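Local coordinates for protein phosphodiesterase (Salpingoeca rosetta, PDB 7D7P) that belongs to the cyclic nucleotide phosphodiesterase family of the HD clan, an all-helical fold that holds a zinc site, with magnesium also bound, at residues A[162-165]-A[166-170]. Numbering follows the deposited sequence.
Sequences RSEL and ALVYN
A serine N-cap opens the short surface helix 164-169, where Ser163 OG takes the backbone N-H of Ala166 at 3.1 Å from N in a fairly straight bond (162° at the hydrogen). The serine hydroxyl sits between its own backbone N and carbonyl carbon (chi1 73°), which turns it forward over the first turn; it is also hydrogen-bonded to His158 ND1 of helix 155-161, tying the start of one helix to the one before it. Arg162, with positive phi, ends that preceding helix in a Schellman motif, so the chain passes from one helix to the next almost at once. Behind the cap, three backbone bonds wind the helix: Leu167 N to Ser163 O (2.9 Å), Val168 N to Glu164 O (2.9 Å) and Tyr169 N to Leu165 O (3.1 Å). Along one flank, Leu165 and Tyr169 run side by side in the same direction, Leu165 CD1 lying 4.1 Å from Tyr169 CE2; both side chains pack on helix 174-187, Leu165 on Val174 and His178, Tyr169 on Asn177 and His181. Val168 CG1 lies over the centre of one face of the Tyr169 ring, 3.7 Å above its plane. The other branch, CG2, is anti to the carbonyl carbon of Val168; Glu164, bent at chi2 (59°), brings OE2 to 3.6 Å from Val168 CG2. Here a serine N-cap comes directly after a Schellman C-cap, and by this pairing a short surface helix follows helix 155-161 in the all-helical phosphodiesterase fold.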
ATOM      1  N   ARG A 162     -16.438  -2.782  30.811  1.00 24.32           N
ATOM      2  CA  ARG A 162     -17.478  -1.983  31.456  1.00 23.62           C
ATOM      3  C   ARG A 162     -16.891  -1.171  32.608  1.00 24.80           C
ATOM      4  O   ARG A 162     -17.412  -1.152  33.726  1.00 18.26           O
ATOM      5  CB  ARG A 162     -18.639  -2.864  31.924  1.00 27.71           C
ATOM      6  CG  ARG A 162     -19.666  -3.135  30.836  1.00 36.14           C
ATOM      7  CD  ARG A 162     -19.874  -4.623  30.609  1.00 37.87           C
ATOM      8  NE  ARG A 162     -20.732  -5.215  31.631  1.00 49.61           N
ATOM      9  CZ  ARG A 162     -21.282  -6.422  31.537  1.00 53.41           C
ATOM     10  NH1 ARG A 162     -21.068  -7.170  30.463  1.00 44.28           N
ATOM     11  NH2 ARG A 162     -22.050  -6.878  32.515  1.00 52.97           N
ATOM     12  N   SER A 163     -15.778  -0.503  32.319  1.00 19.75           N
ATOM     13  CA  SER A 163     -15.082   0.284  33.320  1.00 21.42           C
ATOM     14  C   SER A 163     -15.963   1.435  33.800  1.00 18.15           C
ATOM     15  O   SER A 163     -16.977   1.786  33.188  1.00 16.18           O
ATOM     16  CB  SER A 163     -13.774   0.832  32.754  1.00 20.41           C
ATOM     17  OG  SER A 163     -14.028   1.879  31.833  1.00 19.94           O
ATOM     18  N   GLU A 164     -15.553   2.030  34.922  1.00 16.43           N
ATOM     19  CA  GLU A 164     -16.279   3.180  35.449  1.00 24.06           C
ATOM     20  C   GLU A 164     -16.287   4.328  34.448  1.00 22.81           C
ATOM     21  O   GLU A 164     -17.297   5.027  34.301  1.00 22.77           O
ATOM     22  CB  GLU A 164     -15.668   3.619  36.781  1.00 27.45           C
ATOM     23  CG  GLU A 164     -16.311   4.857  37.395  1.00 29.17           C
ATOM     24  CD  GLU A 164     -17.796   4.684  37.661  1.00 30.80           C
ATOM     25  OE1 GLU A 164     -18.226   3.549  37.958  1.00 36.49           O
ATOM     26  OE2 GLU A 164     -18.533   5.690  37.579  1.00 35.14           O
ATOM     27  N   LEU A 165     -15.176   4.526  33.732  1.00 16.43           N
ATOM     28  CA  LEU A 165     -15.141   5.563  32.706  1.00 17.90           C
ATOM     29  C   LEU A 165     -16.105   5.243  31.568  1.00 20.60           C
ATOM     30  O   LEU A 165     -16.785   6.138  31.051  1.00 18.59           O
ATOM     31  CB  LEU A 165     -13.716   5.729  32.180  1.00 26.45           C
ATOM     32  CG  LEU A 165     -13.195   7.155  31.995  1.00 29.54           C
ATOM     33  CD1 LEU A 165     -13.571   8.037  33.181  1.00 25.96           C
ATOM     34  CD2 LEU A 165     -11.689   7.141  31.797  1.00 35.92           C
ATOM     35  N   ALA A 166     -16.180   3.970  31.167  1.00 16.22           N
ATOM     36  CA  ALA A 166     -17.136   3.573  30.139  1.00 15.05           C
ATOM     37  C   ALA A 166     -18.573   3.785  30.599  1.00 17.28           C
ATOM     38  O   ALA A 166     -19.443   4.114  29.784  1.00 18.74           O
ATOM     39  CB  ALA A 166     -16.916   2.111  29.748  1.00 12.34           C
ATOM     40  N   LEU A 167     -18.842   3.601  31.893  1.00 15.25           N
ATOM     41  CA  LEU A 167     -20.185   3.838  32.413  1.00 15.01           C
ATOM     42  C   LEU A 167     -20.502   5.327  32.467  1.00 11.76           C
ATOM     43  O   LEU A 167     -21.648   5.733  32.237  1.00 17.34           O
ATOM     44  CB  LEU A 167     -20.328   3.209  33.797  1.00 13.10           C
ATOM     45  CG  LEU A 167     -20.257   1.682  33.838  1.00 25.74           C
ATOM     46  CD1 LEU A 167     -20.577   1.167  35.232  1.00 20.02           C
ATOM     47  CD2 LEU A 167     -21.197   1.072  32.805  1.00 15.32           C
ATOM     48  N   VAL A 168     -19.501   6.157  32.768  1.00 15.32           N
ATOM     49  CA  VAL A 168     -19.724   7.599  32.818  1.00 16.39           C
ATOM     50  C   VAL A 168     -20.109   8.127  31.443  1.00 17.51           C
ATOM     51  O   VAL A 168     -21.031   8.941  31.308  1.00 13.51           O
ATOM     52  CB  VAL A 168     -18.476   8.316  33.367  1.00 14.56           C
ATOM     53  CG1 VAL A 168     -18.554   9.821  33.102  1.00 11.03           C
ATOM     54  CG2 VAL A 168     -18.315   8.043  34.855  1.00 15.10           C
ATOM     55  N   TYR A 169     -19.436   7.650  30.397  1.00 13.15           N
ATOM     56  CA  TYR A 169     -19.544   8.254  29.076  1.00 16.45           C
ATOM     57  C   TYR A 169     -20.365   7.427  28.098  1.00 15.78           C
ATOM     58  O   TYR A 169     -20.411   7.762  26.909  1.00 15.12           O
ATOM     59  CB  TYR A 169     -18.146   8.527  28.521  1.00 16.10           C
ATOM     60  CG  TYR A 169     -17.483   9.667  29.255  1.00 15.06           C
ATOM     61  CD1 TYR A 169     -18.050  10.932  29.247  1.00 13.41           C
ATOM     62  CD2 TYR A 169     -16.316   9.473  29.983  1.00 13.75           C
ATOM     63  CE1 TYR A 169     -17.465  11.983  29.927  1.00 17.18           C
ATOM     64  CE2 TYR A 169     -15.721  10.521  30.668  1.00 12.77           C
ATOM     65  CZ  TYR A 169     -16.300  11.776  30.632  1.00 11.54           C
ATOM     66  OH  TYR A 169     -15.719  12.824  31.311  1.00 12.70           O
ATOM     67  N   ASN A 170     -21.018   6.365  28.571  1.00 12.32           N
ATOM     68  CA  ASN A 170     -21.962   5.592  27.763  1.00 12.75           C
ATOM     69  C   ASN A 170     -21.314   5.073  26.480  1.00 17.99           C
ATOM     70  O   ASN A 170     -21.936   5.052  25.417  1.00 13.47           O
ATOM     71  CB  ASN A 170     -23.212   6.421  27.452  1.00 12.22           C
ATOM     72  CG  ASN A 170     -23.946   6.852  28.709  1.00 15.47           C
ATOM     73  OD1 ASN A 170     -24.514   6.023  29.418  1.00 16.09           O
ATOM     74  ND2 ASN A 170     -23.936   8.154  28.992  1.00 14.00           N
TER